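Local coordinates for uncharacterized lipoprotein GfcB (Escherichia coli K12, PDB 2IN5) that is an uncharacterized predicted lipoprotein, probably membrane-attached and, judging by its family, perhaps involved in group 4 capsule polysaccharide production, at residues H72-V80 with G174-L183. Numbering follows the deposited sequence.
Sequences HNGRLLKTV and GQVRQSRQML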
ATOM      1  N   HIS A  72       5.303 -12.115  -2.727  1.00 18.82           N
ATOM      2  CA  HIS A  72       6.653 -11.948  -2.251  1.00 21.52           C
ATOM      3  C   HIS A  72       7.474 -12.962  -3.024  1.00 20.62           C
ATOM      4  O   HIS A  72       7.318 -14.175  -2.863  1.00 21.09           O
ATOM      5  CB  HIS A  72       6.834 -12.166  -0.757  1.00 22.23           C
ATOM      6  CG  HIS A  72       8.252 -11.955  -0.332  1.00 24.38           C
ATOM      7  ND1 HIS A  72       9.219 -12.927  -0.478  1.00 25.66           N
ATOM      8  CD2 HIS A  72       8.904 -10.836   0.061  1.00 22.24           C
ATOM      9  CE1 HIS A  72      10.402 -12.415  -0.200  1.00 24.25           C
ATOM     10  NE2 HIS A  72      10.239 -11.147   0.127  1.00 24.70           N
ATOM     11  N   ASN A  73       8.335 -12.442  -3.890  1.00 22.48           N
ATOM     12  CA  ASN A  73       9.182 -13.257  -4.747  1.00 22.59           C
ATOM     13  C   ASN A  73       8.443 -14.403  -5.430  1.00 23.70           C
ATOM     14  O   ASN A  73       8.791 -15.583  -5.265  1.00 22.20           O
ATOM     15  CB  ASN A  73      10.388 -13.804  -3.980  1.00 23.52           C
ATOM     16  CG  ASN A  73      11.587 -13.998  -4.888  1.00 25.23           C
ATOM     17  OD1 ASN A  73      11.779 -13.226  -5.824  1.00 24.02           O
ATOM     18  ND2 ASN A  73      12.403 -15.013  -4.613  1.00 23.59           N
ATOM     19  N   GLY A  74       7.414 -14.032  -6.194  1.00 25.00           N
ATOM     20  CA  GLY A  74       6.632 -15.000  -6.946  1.00 24.41           C
ATOM     21  C   GLY A  74       5.566 -15.761  -6.185  1.00 26.69           C
ATOM     22  O   GLY A  74       4.699 -16.388  -6.802  1.00 26.46           O
ATOM     23  N   ARG A  75       5.632 -15.718  -4.855  1.00 25.26           N
ATOM     24  CA  ARG A  75       4.662 -16.415  -4.017  1.00 25.97           C
ATOM     25  C   ARG A  75       3.416 -15.569  -3.834  1.00 25.35           C
ATOM     26  O   ARG A  75       3.499 -14.394  -3.471  1.00 25.66           O
ATOM     27  CB  ARG A  75       5.249 -16.716  -2.631  1.00 26.96           C
ATOM     28  CG  ARG A  75       4.289 -17.473  -1.715  1.00 23.89           C
ATOM     29  CD  ARG A  75       4.087 -18.905  -2.186  1.00 25.15           C
ATOM     30  NE  ARG A  75       5.237 -19.736  -1.862  1.00 25.68           N
ATOM     31  CZ  ARG A  75       5.326 -21.041  -2.109  1.00 26.48           C
ATOM     32  NH1 ARG A  75       4.331 -21.691  -2.698  1.00 21.49           N
ATOM     33  NH2 ARG A  75       6.420 -21.702  -1.742  1.00 26.76           N
ATOM     34  N   LEU A  76       2.260 -16.171  -4.075  1.00 25.53           N
ATOM     35  CA  LEU A  76       0.999 -15.464  -3.914  1.00 25.09           C
ATOM     36  C   LEU A  76       0.602 -15.509  -2.440  1.00 25.30           C
ATOM     37  O   LEU A  76       0.463 -16.591  -1.852  1.00 21.73           O
ATOM     38  CB  LEU A  76      -0.086 -16.112  -4.766  1.00 23.65           C
ATOM     39  CG  LEU A  76      -1.386 -15.314  -4.772  1.00 24.24           C
ATOM     40  CD1 LEU A  76      -1.138 -13.923  -5.360  1.00 21.72           C
ATOM     41  CD2 LEU A  76      -2.428 -16.061  -5.574  1.00 23.98           C
ATOM     42  N   LEU A  77       0.439 -14.324  -1.858  1.00 26.15           N
ATOM     43  CA  LEU A  77       0.073 -14.189  -0.456  1.00 29.59           C
ATOM     44  C   LEU A  77      -1.333 -13.648  -0.216  1.00 32.08           C
ATOM     45  O   LEU A  77      -1.932 -13.914   0.829  1.00 32.52           O
ATOM     46  CB  LEU A  77       1.069 -13.279   0.250  1.00 30.05           C
ATOM     47  CG  LEU A  77       2.517 -13.770   0.238  1.00 27.86           C
ATOM     48  CD1 LEU A  77       3.398 -12.655   0.729  1.00 24.74           C
ATOM     49  CD2 LEU A  77       2.674 -15.032   1.099  1.00 24.88           C
ATOM     50  N   LYS A  78      -1.863 -12.886  -1.165  1.00 32.69           N
ATOM     51  CA  LYS A  78      -3.196 -12.325  -0.994  1.00 34.11           C
ATOM     52  C   LYS A  78      -3.700 -11.669  -2.273  1.00 33.99           C
ATOM     53  O   LYS A  78      -2.912 -11.135  -3.046  1.00 36.43           O
ATOM     54  CB  LYS A  78      -3.164 -11.297   0.144  1.00 34.99           C
ATOM     55  CG  LYS A  78      -4.508 -10.707   0.538  1.00 37.54           C
ATOM     56  CD  LYS A  78      -4.321  -9.530   1.481  1.00 36.28           C
ATOM     57  CE  LYS A  78      -5.626  -8.778   1.704  1.00 38.88           C
ATOM     58  NZ  LYS A  78      -5.369  -7.349   2.093  1.00 39.10           N
ATOM     59  N   THR A  79      -5.006 -11.733  -2.502  1.00 33.12           N
ATOM     60  CA  THR A  79      -5.610 -11.101  -3.674  1.00 34.69           C
ATOM     61  C   THR A  79      -6.826 -10.292  -3.239  1.00 35.95           C
ATOM     62  O   THR A  79      -7.437 -10.577  -2.207  1.00 37.34           O
ATOM     63  CB  THR A  79      -6.056 -12.124  -4.761  1.00 34.13           C
ATOM     64  OG1 THR A  79      -7.034 -13.024  -4.221  1.00 34.63           O
ATOM     65  CG2 THR A  79      -4.858 -12.913  -5.278  1.00 33.34           C
ATOM     66  N   VAL A  80      -7.166  -9.280  -4.027  1.00 37.10           N
ATOM     67  CA  VAL A  80      -8.298  -8.417  -3.725  1.00 38.35           C
ATOM     68  C   VAL A  80      -9.086  -8.058  -4.979  1.00 38.95           C
ATOM     69  O   VAL A  80      -8.496  -7.793  -6.020  1.00 37.59           O
ATOM     70  CB  VAL A  80      -7.825  -7.108  -3.074  1.00 39.59           C
ATOM     71  CG1 VAL A  80      -9.022  -6.233  -2.744  1.00 39.93           C
ATOM     72  CG2 VAL A  80      -7.018  -7.412  -1.820  1.00 40.73           C
ATOM     73  N   GLY A 174      18.233 -14.464  -7.680  1.00 29.83           N
ATOM     74  CA  GLY A 174      17.328 -15.145  -6.780  1.00 29.13           C
ATOM     75  C   GLY A 174      15.900 -14.718  -7.055  1.00 30.13           C
ATOM     76  O   GLY A 174      14.960 -15.255  -6.479  1.00 30.97           O
ATOM     77  N   GLN A 175      15.734 -13.737  -7.938  1.00 31.40           N
ATOM     78  CA  GLN A 175      14.405 -13.251  -8.297  1.00 30.53           C
ATOM     79  C   GLN A 175      13.630 -14.274  -9.109  1.00 28.02           C
ATOM     80  O   GLN A 175      14.147 -14.813 -10.073  1.00 26.75           O
ATOM     81  CB  GLN A 175      14.497 -11.955  -9.116  1.00 32.97           C
ATOM     82  CG  GLN A 175      13.148 -11.568  -9.755  1.00 36.03           C
ATOM     83  CD  GLN A 175      13.247 -10.420 -10.745  1.00 38.58           C
ATOM     84  OE1 GLN A 175      14.116 -10.405 -11.614  1.00 40.77           O
ATOM     85  NE2 GLN A 175      12.337  -9.464 -10.632  1.00 39.60           N
ATOM     86  N   VAL A 176      12.389 -14.533  -8.713  1.00 27.06           N
ATOM     87  CA  VAL A 176      11.528 -15.464  -9.432  1.00 25.25           C
ATOM     88  C   VAL A 176      11.040 -14.695 -10.667  1.00 25.76           C
ATOM     89  O   VAL A 176      10.555 -13.571 -10.546  1.00 24.51           O
ATOM     90  CB  VAL A 176      10.332 -15.893  -8.538  1.00 25.87           C
ATOM     91  CG1 VAL A 176       9.279 -16.647  -9.352  1.00 23.46           C
ATOM     92  CG2 VAL A 176      10.844 -16.769  -7.398  1.00 23.76           C
ATOM     93  N   ARG A 177      11.201 -15.281 -11.851  1.00 25.28           N
ATOM     94  CA  ARG A 177      10.786 -14.615 -13.079  1.00 24.41           C
ATOM     95  C   ARG A 177       9.504 -15.197 -13.639  1.00 23.58           C
ATOM     96  O   ARG A 177       8.873 -14.620 -14.522  1.00 24.29           O
ATOM     97  CB  ARG A 177      11.888 -14.698 -14.145  1.00 25.00           C
ATOM     98  CG  ARG A 177      13.147 -13.915 -13.826  1.00 21.01           C
ATOM     99  CD  ARG A 177      12.860 -12.448 -13.534  1.00 23.61           C
ATOM    100  NE  ARG A 177      12.282 -11.714 -14.661  1.00 26.20           N
ATOM    101  CZ  ARG A 177      12.943 -11.362 -15.760  1.00 25.42           C
ATOM    102  NH1 ARG A 177      14.227 -11.674 -15.903  1.00 24.03           N
ATOM    103  NH2 ARG A 177      12.317 -10.687 -16.713  1.00 23.06           N
ATOM    104  N   GLN A 178       9.126 -16.356 -13.129  1.00 24.75           N
ATOM    105  CA  GLN A 178       7.905 -17.014 -13.567  1.00 26.79           C
ATOM    106  C   GLN A 178       7.484 -17.980 -12.477  1.00 26.82           C
ATOM    107  O   GLN A 178       8.323 -18.569 -11.811  1.00 26.59           O
ATOM    108  CB  GLN A 178       8.130 -17.776 -14.880  1.00 25.14           C
ATOM    109  CG  GLN A 178       6.880 -18.483 -15.362  1.00 29.21           C
ATOM    110  CD  GLN A 178       7.012 -19.079 -16.750  1.00 32.27           C
ATOM    111  OE1 GLN A 178       7.351 -20.252 -16.907  1.00 33.56           O
ATOM    112  NE2 GLN A 178       6.752 -18.267 -17.768  1.00 32.11           N
ATOM    113  N   SER A 179       6.185 -18.135 -12.285  1.00 29.50           N
ATOM    114  CA  SER A 179       5.706 -19.046 -11.259  1.00 30.40           C
ATOM    115  C   SER A 179       4.360 -19.647 -11.631  1.00 29.86           C
ATOM    116  O   SER A 179       3.567 -19.013 -12.321  1.00 29.07           O
ATOM    117  CB  SER A 179       5.572 -18.302  -9.933  1.00 30.73           C
ATOM    118  OG  SER A 179       4.563 -17.313 -10.025  1.00 31.98           O
ATOM    119  N   ARG A 180       4.128 -20.881 -11.199  1.00 29.61           N
ATOM    120  CA  ARG A 180       2.856 -21.547 -11.430  1.00 32.13           C
ATOM    121  C   ARG A 180       2.436 -22.100 -10.075  1.00 31.72           C
ATOM    122  O   ARG A 180       3.165 -22.898  -9.480  1.00 31.77           O
ATOM    123  CB  ARG A 180       2.979 -22.704 -12.424  1.00 35.19           C
ATOM    124  CG  ARG A 180       3.608 -22.339 -13.765  1.00 41.22           C
ATOM    125  CD  ARG A 180       2.864 -22.991 -14.922  1.00 44.05           C
ATOM    126  NE  ARG A 180       2.525 -24.385 -14.648  1.00 50.11           N
ATOM    127  CZ  ARG A 180       3.398 -25.390 -14.617  1.00 52.80           C
ATOM    128  NH1 ARG A 180       4.688 -25.171 -14.847  1.00 54.72           N
ATOM    129  NH2 ARG A 180       2.977 -26.621 -14.347  1.00 51.91           N
ATOM    130  N   GLN A 181       1.270 -21.679  -9.588  1.00 29.35           N
ATOM    131  CA  GLN A 181       0.770 -22.140  -8.292  1.00 29.68           C
ATOM    132  C   GLN A 181      -0.745 -22.078  -8.199  1.00 30.30           C
ATOM    133  O   GLN A 181      -1.400 -21.523  -9.064  1.00 30.45           O
ATOM    134  CB  GLN A 181       1.380 -21.295  -7.165  1.00 27.22           C
ATOM    135  CG  GLN A 181       0.952 -19.838  -7.174  1.00 25.15           C
ATOM    136  CD  GLN A 181       1.919 -18.944  -6.417  1.00 25.53           C
ATOM    137  OE1 GLN A 181       2.150 -19.114  -5.213  1.00 24.31           O
ATOM    138  NE2 GLN A 181       2.500 -17.987  -7.126  1.00 21.77           N
HETATM  139  N   MSE A 182      -1.295 -22.648  -7.134  1.00 33.81           N
HETATM  140  CA  MSE A 182      -2.735 -22.640  -6.912  1.00 34.40           C
HETATM  141  C   MSE A 182      -3.097 -21.457  -6.040  1.00 34.06           C
HETATM  142  O   MSE A 182      -2.281 -20.987  -5.246  1.00 35.60           O
HETATM  143  CB  MSE A 182      -3.175 -23.926  -6.213  1.00 36.43           C
HETATM  144  CG  MSE A 182      -2.968 -25.165  -7.038  1.00 40.99           C
HETATM  145 SE   MSE A 182      -4.069 -25.178  -8.623  1.00 51.02          SE
HETATM  146  CE  MSE A 182      -4.105 -27.074  -8.953  1.00 41.90           C
ATOM    147  N   LEU A 183      -4.321 -20.968  -6.179  1.00 32.62           N
ATOM    148  CA  LEU A 183      -4.745 -19.842  -5.364  1.00 31.48           C
ATOM    149  C   LEU A 183      -5.295 -20.370  -4.037  1.00 30.78           C
ATOM    150  O   LEU A 183      -5.235 -19.700  -3.010  1.00 30.10           O
ATOM    151  CB  LEU A 183      -5.787 -19.020  -6.124  1.00 30.03           C
ATOM    152  CG  LEU A 183      -6.397 -17.806  -5.436  1.00 29.51           C
ATOM    153  CD1 LEU A 183      -6.881 -16.826  -6.482  1.00 26.70           C
ATOM    154  CD2 LEU A 183      -7.552 -18.263  -4.530  1.00 30.24           C
TER
HETATM  155  O   HOH W   1       1.432 -20.920  -3.668  1.00 19.90           O
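Asn73 and Gly74 are the central residues of the type I' turn, His72 to Arg75, of a beta hairpin joining strands 68-72 and 75-80, whose tip is pressed against strand 176-182 in the buried middle of this mostly beta protein. Asparagine tolerates the positive phi (46°) of its place better than most residues, and its amide serves both ends: ND2 donates to Gly174 O at 3.2 Å, nearly straight (173°) and in the amide plane, while OD1 takes the N-H of Val176, which arrives from above its carbonyl plane. With CG anti to the backbone N (chi1 -150°), the amide extends alongside Val176 CG2; ND2 also reaches Leu97 O. With an alanine here, Val176 N, Gly174 O and Leu97 O would probably lose these mates, leaving the hairpin tip less firmly fixed. Glycine suits the next place, since phi is positive and Val176 CG1 lies 3.9 Å from Gly74 CA, where a side chain would collide with it. Beyond, Gln181 bridges the segments with its own amide: OE1 accepts from Leu76 N at 3.2 Å, and a water accepts from Arg75 NH1 and donates to OE1; the guanidinium is salt-bridged to Glu152 and Asp95. Packing is tight at the turn, Val176 CG2 to Asn73 O 3.2 Å, and looser where Leu76 CD2 meets Leu183 CG at 4.3 Å. The shortest hydrogen bond between the two segments runs from Gln181 NE2 to Gly74 O, 2.7 Å, in the carbonyl plane.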